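Uncharacterized conserved protein (Vibrio parahaemolyticus, PDB 3MUQ) is of unknown function but has the fold of a periplasmic binding protein and probably captures a small ligand, perhaps an oxyanion, between its two lobes. Local coordinates at residues 10-15 / 59-64; 86-91 / 165-170; 90-95 / 183-188; 95-100 / 112-117; 117-122 / 146-151. All blocks are in the same frame, centred on the assembly; numbering follows the deposited sequence.

Interaction 1 (10-15 / 59-64); sequences ATTTST and MTHAPK
The imidazole of H61 is met by T12 and T15 at its edge and not over its faces. T12 OG1 lies near the ring plane, 3.4 Å from H61 CE1, and T15 OG1 sits close to that plane, 3.9 Å from H61 ND1. S14 CB approaches the same ring obliquely, and from strand 195-203 the ring of Y198 meets it with the two planes about 35° apart. H61 reaches the threonines because its CG stands between the backbone N and the carbonyl carbon (chi1 49°). The two hydroxyls are tied to each other, T12 OG1 to T15 OG1 at 2.8 Å, which fixes their rotation beside the ring. Threonine suits both places, offering a small polar tip and a methyl to pack: the T12 and T60 side chains cross at about a right angle, their CG2 methyls 4.1 Å apart, and T15 CG2 faces the selenium of selenomethionine M59.

Earlier along the two strands M59 N gives a hydrogen to A10 O at 2.9 Å, and T11 OG1 bonds to M59 O at 2.7 Å, coming in tilted from the carbonyl plane. T12 and A62 occupy the N-cap positions of the helices that follow, so both segments turn from strand into helix. Parallel strands 6-12 and 57-60 thus lie side by side, with helix 43-51 packed on A10 and T12, strand 195-203 bonded to T60, and strand 35-41 bonded to T11.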
# COMPACT_ATOMS: atom_id res chain seq x y z
N ALA A 10 9.68 10.67 13.86
CA ALA A 10 11.06 10.22 13.72
C ALA A 10 11.16 9.34 12.49
O ALA A 10 10.33 8.43 12.30
CB ALA A 10 11.54 9.45 14.98
N THR A 11 12.14 9.60 11.63
CA THR A 11 12.37 8.71 10.49
C THR A 11 13.86 8.59 10.19
O THR A 11 14.68 9.16 10.91
CB THR A 11 11.62 9.19 9.22
OG1 THR A 11 11.57 8.14 8.24
CG2 THR A 11 12.30 10.42 8.63
N THR A 12 14.21 7.87 9.13
CA THR A 12 15.61 7.71 8.78
C THR A 12 16.17 8.84 7.91
O THR A 12 15.43 9.54 7.21
CB THR A 12 15.87 6.39 8.02
OG1 THR A 12 15.44 6.53 6.67
CG2 THR A 12 15.15 5.22 8.70
N THR A 13 17.48 9.00 7.95
CA THR A 13 18.18 9.96 7.11
C THR A 13 17.91 9.66 5.64
O THR A 13 17.64 10.57 4.87
CB THR A 13 19.70 9.93 7.38
OG1 THR A 13 19.92 9.99 8.80
CG2 THR A 13 20.37 11.12 6.73
N SER A 14 17.99 8.38 5.26
CA SER A 14 17.63 7.94 3.91
C SER A 14 16.32 8.56 3.49
O SER A 14 16.22 9.22 2.45
CB SER A 14 17.45 6.43 3.89
OG SER A 14 18.68 5.77 3.69
N THR A 15 15.30 8.32 4.30
CA THR A 15 13.94 8.74 4.01
C THR A 15 13.84 10.26 3.88
O THR A 15 13.24 10.77 2.93
CB THR A 15 12.99 8.24 5.11
OG1 THR A 15 13.09 6.81 5.22
CG2 THR A 15 11.57 8.63 4.79
N MSE A 59 8.67 6.23 11.33
CA MSE A 59 8.59 5.65 9.99
C MSE A 59 9.96 5.11 9.63
O MSE A 59 10.89 5.88 9.45
CB MSE A 59 8.17 6.71 8.98
CG MSE A 59 8.12 6.22 7.53
SE MSE A 59 7.71 7.66 6.28
CE MSE A 59 5.94 8.17 6.97
N THR A 60 10.09 3.79 9.54
CA THR A 60 11.36 3.17 9.20
C THR A 60 11.13 2.05 8.18
O THR A 60 9.98 1.74 7.81
CB THR A 60 12.07 2.61 10.45
OG1 THR A 60 11.20 1.69 11.13
CG2 THR A 60 12.44 3.72 11.42
N HIS A 61 12.21 1.44 7.72
CA HIS A 61 12.13 0.34 6.77
C HIS A 61 13.05 -0.79 7.23
O HIS A 61 13.95 -1.20 6.50
CB HIS A 61 12.46 0.82 5.36
CG HIS A 61 13.73 1.61 5.27
ND1 HIS A 61 13.77 2.97 5.48
CD2 HIS A 61 15.00 1.23 5.00
CE1 HIS A 61 15.02 3.40 5.35
NE2 HIS A 61 15.78 2.37 5.05
N ALA A 62 12.81 -1.27 8.45
CA ALA A 62 13.61 -2.31 9.11
C ALA A 62 12.69 -3.25 9.86
O ALA A 62 12.50 -3.11 11.07
CB ALA A 62 14.63 -1.67 10.06
N PRO A 63 12.10 -4.22 9.14
CA PRO A 63 11.10 -5.15 9.68
C PRO A 63 11.51 -5.84 10.99
O PRO A 63 10.66 -6.02 11.87
CB PRO A 63 10.95 -6.20 8.56
CG PRO A 63 11.32 -5.47 7.31
CD PRO A 63 12.37 -4.46 7.71
N LYS A 64 12.77 -6.24 11.12
CA LYS A 64 13.18 -6.97 12.30
C LYS A 64 13.19 -6.04 13.50
O LYS A 64 12.65 -6.35 14.56
CB LYS A 64 14.56 -7.59 12.11
CG LYS A 64 14.61 -8.75 11.13
CD LYS A 64 15.99 -9.41 11.13
CE LYS A 64 15.99 -10.71 10.33
NZ LYS A 64 15.82 -10.47 8.88

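Interaction 2 (86-91 / 165-170); sequences FVIVGP and QGYTMS
P91 sits on the Y167 ring, whose hydroxyl bonds D94 and the backbone N of A96. The proline CD is 4.2 Å from the ring centroid and only 8° off its normal, a CH-pi contact over the face; its C-H bonds, next to the ring nitrogen, are slightly polarised and can point at the pi cloud. G90, without a side chain, lets the same ring come to 3.9 Å between its CA and Y167 CD1. At the other end F86 and selenomethionine M169, with selenium in place of sulfur, form a Met-aromatic contact, M169 SE lying 5.1 Å from the F86 centroid and approaching obliquely. The M169 chain is straight as far as chi2 and then bends at chi3 (80°), bringing CE toward F86 CD1. I88 CD1 lies across this side chain, 3.7 Å from M169 CG.

On the reverse face V89 and T168 lie side by side, pointing the same way, their CG2 methyls 3.6 Å apart. T168 OG1, turned anti to its own nitrogen (chi1 -162°), bonds I119 O, so the threonine gives its methyl to V89 and its hydroxyl to the backbone of strand 118-120.

The antiparallel pairs V87-S170 and V89-T168, two hydrogen bonds each, satisfy the inward N-H and C=O groups of these residues; I88 and Y167 turn theirs to other strands or loops. Apolar groups fill the faces, and Y167, T168 and Q165 (to S162) bond outside the ladder.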
# COMPACT_ATOMS: atom_id res chain seq x y z
N PHE A 86 13.38 -3.07 -6.04
CA PHE A 86 14.20 -2.62 -7.16
C PHE A 86 14.99 -3.77 -7.77
O PHE A 86 15.39 -4.71 -7.07
CB PHE A 86 15.15 -1.50 -6.72
CG PHE A 86 14.45 -0.22 -6.37
CD1 PHE A 86 14.10 0.68 -7.36
CD2 PHE A 86 14.14 0.07 -5.05
CE1 PHE A 86 13.45 1.86 -7.06
CE2 PHE A 86 13.47 1.26 -4.72
CZ PHE A 86 13.12 2.15 -5.73
N VAL A 87 15.21 -3.72 -9.08
CA VAL A 87 16.00 -4.73 -9.77
C VAL A 87 17.00 -4.07 -10.71
O VAL A 87 16.79 -2.93 -11.13
CB VAL A 87 15.12 -5.71 -10.58
CG1 VAL A 87 14.12 -6.43 -9.66
CG2 VAL A 87 14.41 -4.99 -11.72
N ILE A 88 18.08 -4.77 -11.02
CA ILE A 88 19.07 -4.27 -11.96
C ILE A 88 18.85 -5.01 -13.27
O ILE A 88 18.92 -6.24 -13.33
CB ILE A 88 20.53 -4.54 -11.51
CG1 ILE A 88 20.80 -3.97 -10.12
CG2 ILE A 88 21.52 -3.98 -12.56
CD1 ILE A 88 20.47 -2.46 -9.95
N VAL A 89 18.54 -4.27 -14.32
CA VAL A 89 18.33 -4.88 -15.62
C VAL A 89 19.44 -4.46 -16.58
O VAL A 89 20.12 -3.46 -16.36
CB VAL A 89 16.96 -4.50 -16.19
CG1 VAL A 89 15.86 -4.72 -15.11
CG2 VAL A 89 16.97 -3.07 -16.69
N GLY A 90 19.65 -5.26 -17.62
CA GLY A 90 20.69 -4.98 -18.59
C GLY A 90 20.60 -5.92 -19.78
O GLY A 90 19.64 -6.67 -19.90
N PRO A 91 21.60 -5.88 -20.67
CA PRO A 91 21.52 -6.71 -21.88
C PRO A 91 21.61 -8.16 -21.47
O PRO A 91 22.33 -8.50 -20.53
CB PRO A 91 22.77 -6.30 -22.67
CG PRO A 91 23.15 -4.93 -22.14
CD PRO A 91 22.77 -4.98 -20.67
N GLN A 165 21.59 -0.67 -25.16
CA GLN A 165 22.05 -1.91 -24.52
C GLN A 165 22.88 -1.61 -23.27
O GLN A 165 24.04 -2.00 -23.17
CB GLN A 165 22.85 -2.76 -25.51
CG GLN A 165 21.96 -3.40 -26.58
CD GLN A 165 20.96 -4.37 -25.97
OE1 GLN A 165 21.32 -5.49 -25.58
NE2 GLN A 165 19.69 -3.95 -25.86
N GLY A 166 22.27 -0.92 -22.32
CA GLY A 166 22.95 -0.63 -21.07
C GLY A 166 22.22 -1.14 -19.85
O GLY A 166 21.13 -1.72 -19.95
N TYR A 167 22.83 -0.92 -18.69
CA TYR A 167 22.26 -1.31 -17.42
C TYR A 167 21.46 -0.15 -16.83
O TYR A 167 21.75 1.01 -17.10
CB TYR A 167 23.37 -1.67 -16.44
CG TYR A 167 24.17 -2.90 -16.85
CD1 TYR A 167 23.83 -4.16 -16.37
CD2 TYR A 167 25.26 -2.78 -17.70
CE1 TYR A 167 24.56 -5.29 -16.75
CE2 TYR A 167 26.01 -3.90 -18.07
CZ TYR A 167 25.66 -5.15 -17.59
OH TYR A 167 26.40 -6.24 -17.96
N THR A 168 20.47 -0.48 -16.01
CA THR A 168 19.80 0.53 -15.18
C THR A 168 19.19 -0.15 -13.94
O THR A 168 19.06 -1.38 -13.89
CB THR A 168 18.73 1.32 -15.98
OG1 THR A 168 18.40 2.53 -15.29
CG2 THR A 168 17.46 0.50 -16.18
N MSE A 169 18.85 0.66 -12.94
CA MSE A 169 18.07 0.18 -11.81
C MSE A 169 16.62 0.61 -11.96
O MSE A 169 16.33 1.80 -12.12
CB MSE A 169 18.61 0.74 -10.49
CG MSE A 169 17.91 0.17 -9.27
SE MSE A 169 18.63 0.94 -7.64
CE MSE A 169 17.67 2.64 -7.64
N SER A 170 15.71 -0.35 -11.89
CA SER A 170 14.28 -0.05 -12.07
C SER A 170 13.46 -0.57 -10.92
O SER A 170 13.83 -1.56 -10.30
CB SER A 170 13.78 -0.73 -13.34
OG SER A 170 12.41 -0.44 -13.57

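Interaction 3 (90-95 / 183-188); sequences GPKADP and DLEILF
L187 lays CD1 against G90 CA at 3.7 Å from within a classic beta bulge, in which L187 and F188 both face I88. The leucine points toward G90 and P91, and glycine suits the place because the methyl can settle directly on its backbone. L187 CD1 also touches P91 O, and it slides past D94, lying 3.8 Å from D94 OD1; that oxygen, besides its bond to Y167, takes I98 N.

G90 and E185 form an antiparallel hydrogen-bonded pair, E185 N to G90 O at 2.9 Å and G90 N to E185 O at 3.0 Å. Beyond this pair direct bonding stops, and K92 N meets D183 O only through a water, which accepts from the first and donates to the second. The chain leaves in a type I turn from P91 to D94, closed by D94 N on P91 O. At the exposed side K92, extended as far as CE and then bent at chi4 (-45°), crosses the E185 carboxylate at a slant and makes a salt bridge, K92 NZ to E185 OE2 3.0 Å.

I186 packs on R172 and W175 of helix 172-178, while F188 reaches V104 and V107 of helix 104-113, so strand 185-188, paired antiparallel with strand 78-90, lies between these two helices.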
# COMPACT_ATOMS: atom_id res chain seq x y z
N GLY A 90 19.65 -5.26 -17.62
CA GLY A 90 20.69 -4.98 -18.59
C GLY A 90 20.60 -5.92 -19.78
O GLY A 90 19.64 -6.67 -19.90
N PRO A 91 21.60 -5.88 -20.67
CA PRO A 91 21.52 -6.71 -21.88
C PRO A 91 21.61 -8.16 -21.47
O PRO A 91 22.33 -8.50 -20.53
CB PRO A 91 22.77 -6.30 -22.67
CG PRO A 91 23.15 -4.93 -22.14
CD PRO A 91 22.77 -4.98 -20.67
N LYS A 92 20.89 -9.02 -22.19
CA LYS A 92 20.93 -10.45 -21.89
C LYS A 92 22.38 -10.95 -21.83
O LYS A 92 22.71 -11.82 -21.03
CB LYS A 92 20.11 -11.23 -22.92
CG LYS A 92 19.89 -12.69 -22.56
CD LYS A 92 19.08 -13.42 -23.62
CE LYS A 92 18.24 -14.54 -23.01
NZ LYS A 92 19.01 -15.37 -22.02
N ALA A 93 23.24 -10.39 -22.68
CA ALA A 93 24.63 -10.81 -22.75
C ALA A 93 25.50 -10.33 -21.58
O ALA A 93 26.62 -10.79 -21.41
CB ALA A 93 25.24 -10.38 -24.09
N ASP A 94 25.00 -9.37 -20.79
CA ASP A 94 25.67 -8.99 -19.54
C ASP A 94 27.18 -8.75 -19.69
O ASP A 94 27.99 -9.42 -19.05
CB ASP A 94 25.43 -10.06 -18.49
CG ASP A 94 25.98 -9.70 -17.13
OD1 ASP A 94 26.20 -8.50 -16.84
OD2 ASP A 94 26.17 -10.63 -16.33
N PRO A 95 27.55 -7.76 -20.50
CA PRO A 95 28.96 -7.53 -20.84
C PRO A 95 29.82 -7.13 -19.65
O PRO A 95 31.04 -7.33 -19.72
CB PRO A 95 28.89 -6.40 -21.87
CG PRO A 95 27.61 -5.70 -21.56
CD PRO A 95 26.66 -6.78 -21.14
N ASP A 183 14.79 -5.02 -24.92
CA ASP A 183 15.79 -6.05 -25.19
C ASP A 183 16.73 -6.12 -24.00
O ASP A 183 17.92 -5.89 -24.13
CB ASP A 183 16.60 -5.71 -26.44
CG ASP A 183 15.82 -5.90 -27.72
OD1 ASP A 183 14.69 -6.45 -27.69
OD2 ASP A 183 16.33 -5.48 -28.78
N LEU A 184 16.16 -6.41 -22.83
CA LEU A 184 16.91 -6.45 -21.58
C LEU A 184 16.33 -7.59 -20.75
O LEU A 184 15.27 -8.11 -21.07
CB LEU A 184 16.69 -5.14 -20.81
CG LEU A 184 16.98 -3.80 -21.51
CD1 LEU A 184 16.37 -2.64 -20.70
CD2 LEU A 184 18.47 -3.61 -21.71
N GLU A 185 17.03 -7.94 -19.68
CA GLU A 185 16.57 -8.91 -18.69
C GLU A 185 16.89 -8.37 -17.31
O GLU A 185 17.72 -7.47 -17.16
CB GLU A 185 17.33 -10.23 -18.82
CG GLU A 185 16.80 -11.21 -19.82
CD GLU A 185 17.65 -12.48 -19.89
OE1 GLU A 185 18.79 -12.49 -19.34
OE2 GLU A 185 17.18 -13.46 -20.51
N ILE A 186 16.25 -8.94 -16.29
CA ILE A 186 16.70 -8.75 -14.92
C ILE A 186 18.01 -9.50 -14.74
O ILE A 186 18.08 -10.71 -14.98
CB ILE A 186 15.68 -9.27 -13.91
CG1 ILE A 186 14.40 -8.43 -13.94
CG2 ILE A 186 16.27 -9.29 -12.49
CD1 ILE A 186 13.29 -9.01 -13.09
N LEU A 187 19.07 -8.80 -14.34
CA LEU A 187 20.36 -9.46 -14.24
C LEU A 187 20.80 -9.61 -12.79
O LEU A 187 21.64 -10.45 -12.49
CB LEU A 187 21.44 -8.71 -15.03
CG LEU A 187 21.32 -8.70 -16.55
CD1 LEU A 187 22.44 -7.87 -17.13
CD2 LEU A 187 21.35 -10.12 -17.11
N PHE A 188 20.25 -8.79 -11.91
CA PHE A 188 20.59 -8.90 -10.50
C PHE A 188 19.47 -8.41 -9.59
O PHE A 188 18.90 -7.34 -9.82
CB PHE A 188 21.88 -8.14 -10.20
CG PHE A 188 22.28 -8.17 -8.76
CD1 PHE A 188 23.11 -9.17 -8.28
CD2 PHE A 188 21.83 -7.21 -7.88
CE1 PHE A 188 23.50 -9.21 -6.95
CE2 PHE A 188 22.20 -7.23 -6.54
CZ PHE A 188 23.04 -8.24 -6.08
O HOH W 1 20.07 -7.96 -24.90

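Interaction 4 (95-100 / 112-117); sequences PAKIKD and ANKNAT
A96 and A116 meet methyl to methyl, CB to CB 4.0 Å apart, and this is the close part of the contact. Alanine suits both positions, since its short side chain lets two stretches of irregular backbone come near each other, with the CA atoms 6.2 Å apart. A96 is buried, on the inner side of its loop.

Between them the chain runs through helix 104-113, which ends in a Schellman motif: N115 has positive phi (48°), which asparagine tolerates better than most residues, and N115 N bonds back to A112 O at 3.0 Å. K114, in the last turn, points toward the loop, and past N115 the chain brings A116 to face A96, while N115 OD1 reaches across to G146 N.

The outer side is looser. K114 stretches along the exposed side of the loop, its chain bent at chi2 (-140°), and its ammonium makes a weak hydrogen bond with A96 O, NZ to O 3.1 Å; a crystal neighbour touches this lysine, so its position may be influenced by packing. Its methylenes run alongside the same carbonyl, CE being 3.4 Å from A96 O. K97 crosses K114 at about a right angle, offering its aliphatic part, CG, at 3.7 Å from K114 NZ. Its own ammonium turns away to a weak bond with A93 O, so that the NZ atoms of K97 and K114 stay 7.1 Å apart at the solvent-facing edge.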
# COMPACT_ATOMS: atom_id res chain seq x y z
N PRO A 95 27.55 -7.76 -20.50
CA PRO A 95 28.96 -7.53 -20.84
C PRO A 95 29.82 -7.13 -19.65
O PRO A 95 31.04 -7.33 -19.72
CB PRO A 95 28.89 -6.40 -21.87
CG PRO A 95 27.61 -5.70 -21.56
CD PRO A 95 26.66 -6.78 -21.14
N ALA A 96 29.23 -6.58 -18.59
CA ALA A 96 30.02 -6.27 -17.40
C ALA A 96 30.14 -7.47 -16.46
O ALA A 96 30.79 -7.39 -15.42
CB ALA A 96 29.44 -5.06 -16.64
N LYS A 97 29.49 -8.57 -16.83
CA LYS A 97 29.49 -9.77 -16.01
C LYS A 97 29.07 -9.49 -14.56
O LYS A 97 29.77 -9.87 -13.62
CB LYS A 97 30.87 -10.46 -16.04
CG LYS A 97 31.45 -10.72 -17.44
CD LYS A 97 30.46 -11.46 -18.32
CE LYS A 97 30.91 -11.50 -19.78
NZ LYS A 97 29.82 -11.99 -20.68
N ILE A 98 27.93 -8.84 -14.37
CA ILE A 98 27.44 -8.58 -13.02
C ILE A 98 26.47 -9.66 -12.54
O ILE A 98 26.14 -9.72 -11.35
CB ILE A 98 26.67 -7.25 -12.93
CG1 ILE A 98 25.34 -7.37 -13.67
CG2 ILE A 98 27.53 -6.12 -13.45
CD1 ILE A 98 24.22 -6.62 -13.03
N LYS A 99 26.00 -10.48 -13.48
CA LYS A 99 24.93 -11.46 -13.25
C LYS A 99 25.09 -12.30 -11.97
O LYS A 99 24.10 -12.65 -11.33
CB LYS A 99 24.80 -12.37 -14.47
CG LYS A 99 23.48 -13.10 -14.58
CD LYS A 99 23.47 -14.01 -15.81
CE LYS A 99 22.22 -14.89 -15.86
NZ LYS A 99 20.97 -14.15 -16.20
N ASP A 100 26.33 -12.61 -11.61
CA ASP A 100 26.55 -13.47 -10.45
C ASP A 100 27.27 -12.78 -9.30
O ASP A 100 27.94 -13.44 -8.51
CB ASP A 100 27.33 -14.72 -10.86
CG ASP A 100 26.61 -15.54 -11.91
OD1 ASP A 100 25.36 -15.56 -11.90
OD2 ASP A 100 27.30 -16.17 -12.74
N ALA A 112 30.87 0.49 -13.19
CA ALA A 112 31.71 1.67 -13.33
C ALA A 112 33.12 1.31 -13.80
O ALA A 112 33.65 1.93 -14.72
CB ALA A 112 31.77 2.44 -12.03
N ASN A 113 33.72 0.28 -13.20
CA ASN A 113 35.11 -0.05 -13.54
C ASN A 113 35.27 -0.65 -14.94
O ASN A 113 36.34 -0.55 -15.54
CB ASN A 113 35.75 -0.94 -12.47
CG ASN A 113 35.88 -0.22 -11.12
OD1 ASN A 113 36.14 0.98 -11.06
ND2 ASN A 113 35.70 -0.97 -10.03
N LYS A 114 34.21 -1.23 -15.47
CA LYS A 114 34.26 -1.73 -16.83
C LYS A 114 33.76 -0.68 -17.82
O LYS A 114 33.77 -0.88 -19.04
CB LYS A 114 33.47 -3.04 -16.97
CG LYS A 114 33.95 -4.14 -16.03
CD LYS A 114 33.95 -5.48 -16.73
CE LYS A 114 34.06 -6.62 -15.73
NZ LYS A 114 33.66 -7.90 -16.35
N ASN A 115 33.36 0.47 -17.28
CA ASN A 115 32.79 1.52 -18.11
C ASN A 115 31.70 0.97 -19.05
O ASN A 115 31.64 1.29 -20.24
CB ASN A 115 33.87 2.26 -18.90
CG ASN A 115 33.35 3.53 -19.52
OD1 ASN A 115 32.62 4.29 -18.88
ND2 ASN A 115 33.69 3.75 -20.78
N ALA A 116 30.84 0.12 -18.49
CA ALA A 116 29.63 -0.33 -19.17
C ALA A 116 28.63 0.81 -19.27
O ALA A 116 28.74 1.81 -18.56
CB ALA A 116 29.01 -1.49 -18.39
N THR A 117 27.66 0.68 -20.15
CA THR A 117 26.66 1.73 -20.28
C THR A 117 25.65 1.65 -19.12
O THR A 117 25.14 0.58 -18.79
CB THR A 117 25.97 1.68 -21.66
OG1 THR A 117 26.93 2.03 -22.67
CG2 THR A 117 24.80 2.66 -21.73

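Interaction 5 (117-122 / 146-151); sequences TFISRG and GYRSVG
S120 and R148 make the shortest rung, S120 N to R148 O at 2.7 Å, followed by R148 N to F118 O at 2.8 Å and V150 N to S120 O at 3.0 Å. These nearly straight bonds knit strands 118-120 and 147-149 in parallel. At the entry, F118 N bonds G146 O from above the carbonyl plane (55° out of it), where the backbone at G146 turns into strand 147-149.

The hydroxyls of S120 and Y147 lie on one face of this ladder, and E131 of helix 126-138 takes both, one carboxylate oxygen for each. A serine is short enough to fit beside the phenol oxygen, with its CB 3.1 Å from Y147 OH. Farther along that face the F118 and Y147 rings run side by side, planes only 7° apart and rim to rim, F118 CD2 to Y147 CE1 3.6 Å; each has its CG anti to the main-chain nitrogen, which points the rings the same way. On the other face I119 CG2 touches V150 CG1 at 4.0 Å. G122 and G151 take positive phi as the strands end.

With helix 126-138 joining the strands and resting on the F118 and Y147 face, the arrangement is a beta-alpha-beta unit, the repeating element of alpha/beta lobes such as those of periplasmic binding proteins.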
# COMPACT_ATOMS: atom_id res chain seq x y z
N THR A 117 27.66 0.68 -20.15
CA THR A 117 26.66 1.73 -20.28
C THR A 117 25.65 1.65 -19.12
O THR A 117 25.14 0.58 -18.79
CB THR A 117 25.97 1.68 -21.66
OG1 THR A 117 26.93 2.03 -22.67
CG2 THR A 117 24.80 2.66 -21.73
N PHE A 118 25.39 2.80 -18.48
CA PHE A 118 24.43 2.86 -17.37
C PHE A 118 23.53 4.07 -17.51
O PHE A 118 24.00 5.20 -17.63
CB PHE A 118 25.16 2.92 -16.02
CG PHE A 118 24.23 2.80 -14.85
CD1 PHE A 118 24.00 1.57 -14.25
CD2 PHE A 118 23.57 3.93 -14.36
CE1 PHE A 118 23.13 1.47 -13.19
CE2 PHE A 118 22.70 3.83 -13.30
CZ PHE A 118 22.48 2.60 -12.71
N ILE A 119 22.23 3.84 -17.51
CA ILE A 119 21.29 4.93 -17.70
C ILE A 119 20.70 5.33 -16.35
O ILE A 119 20.08 4.51 -15.66
CB ILE A 119 20.13 4.53 -18.64
CG1 ILE A 119 20.67 3.80 -19.89
CG2 ILE A 119 19.27 5.76 -18.98
CD1 ILE A 119 21.76 4.56 -20.63
N SER A 120 20.89 6.59 -15.97
CA SER A 120 20.27 7.11 -14.76
C SER A 120 19.08 7.99 -15.13
O SER A 120 19.11 8.69 -16.14
CB SER A 120 21.28 7.91 -13.94
OG SER A 120 20.60 8.68 -12.96
N ARG A 121 18.03 7.95 -14.32
CA ARG A 121 16.89 8.85 -14.50
C ARG A 121 17.33 10.32 -14.39
O ARG A 121 16.83 11.16 -15.12
CB ARG A 121 15.81 8.52 -13.47
CG ARG A 121 15.17 7.16 -13.71
CD ARG A 121 14.04 6.88 -12.75
NE ARG A 121 13.05 7.96 -12.72
CZ ARG A 121 11.88 7.86 -12.10
NH1 ARG A 121 11.55 6.72 -11.49
NH2 ARG A 121 11.03 8.88 -12.10
N GLY A 122 18.28 10.60 -13.49
CA GLY A 122 18.83 11.95 -13.36
C GLY A 122 17.77 13.03 -13.19
O GLY A 122 17.92 14.15 -13.67
N GLY A 146 30.63 5.59 -19.68
CA GLY A 146 29.36 4.92 -19.93
C GLY A 146 28.14 5.49 -19.23
O GLY A 146 27.00 5.17 -19.59
N TYR A 147 28.36 6.35 -18.24
CA TYR A 147 27.27 6.84 -17.40
C TYR A 147 26.46 7.94 -18.06
O TYR A 147 27.00 8.98 -18.40
CB TYR A 147 27.81 7.32 -16.05
CG TYR A 147 26.73 7.68 -15.05
CD1 TYR A 147 26.09 6.70 -14.29
CD2 TYR A 147 26.35 9.00 -14.85
CE1 TYR A 147 25.10 7.03 -13.37
CE2 TYR A 147 25.36 9.34 -13.94
CZ TYR A 147 24.74 8.35 -13.20
OH TYR A 147 23.76 8.70 -12.28
N ARG A 148 25.15 7.70 -18.22
CA ARG A 148 24.28 8.66 -18.88
C ARG A 148 23.05 9.02 -18.04
O ARG A 148 22.21 8.16 -17.75
CB ARG A 148 23.84 8.13 -20.24
CG ARG A 148 24.98 8.00 -21.22
CD ARG A 148 24.51 7.46 -22.55
NE ARG A 148 23.87 8.48 -23.38
CZ ARG A 148 24.45 9.06 -24.42
NH1 ARG A 148 25.68 8.72 -24.77
NH2 ARG A 148 23.80 9.98 -25.13
N SER A 149 22.95 10.29 -17.68
CA SER A 149 21.87 10.82 -16.85
C SER A 149 20.89 11.55 -17.77
O SER A 149 21.14 12.69 -18.16
CB SER A 149 22.47 11.79 -15.82
OG SER A 149 21.52 12.20 -14.86
N VAL A 150 19.79 10.89 -18.11
CA VAL A 150 18.93 11.36 -19.20
C VAL A 150 17.90 12.42 -18.81
O VAL A 150 17.38 13.12 -19.67
CB VAL A 150 18.20 10.19 -19.91
CG1 VAL A 150 19.18 9.36 -20.72
CG2 VAL A 150 17.41 9.33 -18.90
N GLY A 151 17.61 12.53 -17.52
CA GLY A 151 16.60 13.46 -17.04
C GLY A 151 15.17 13.09 -17.42
O GLY A 151 14.42 13.94 -17.87

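Overall arrangement
Interaction 1 stands apart in one lobe, its centre about 26 Å from that of interaction 2 and about 31 Å from those of interactions 3 and 4. It is nevertheless linked to interactions 2 and 3 through one large sheet, in which strand 195-203 pairs with both 57-60 and 78-90 and so joins them. Interactions 2 and 3 share G90 and P91, with centres about 7 Å apart. Y167 connects interactions 2 to 5, through D94, A96 and T117, and T168 OG1 on I119 O adds a second link to interaction 5. Interactions 4 and 5 share T117. In this fold a ligand would be expected between the lobes, and the strand-to-helix turn of interaction 1 is consistent with a place lining that cleft.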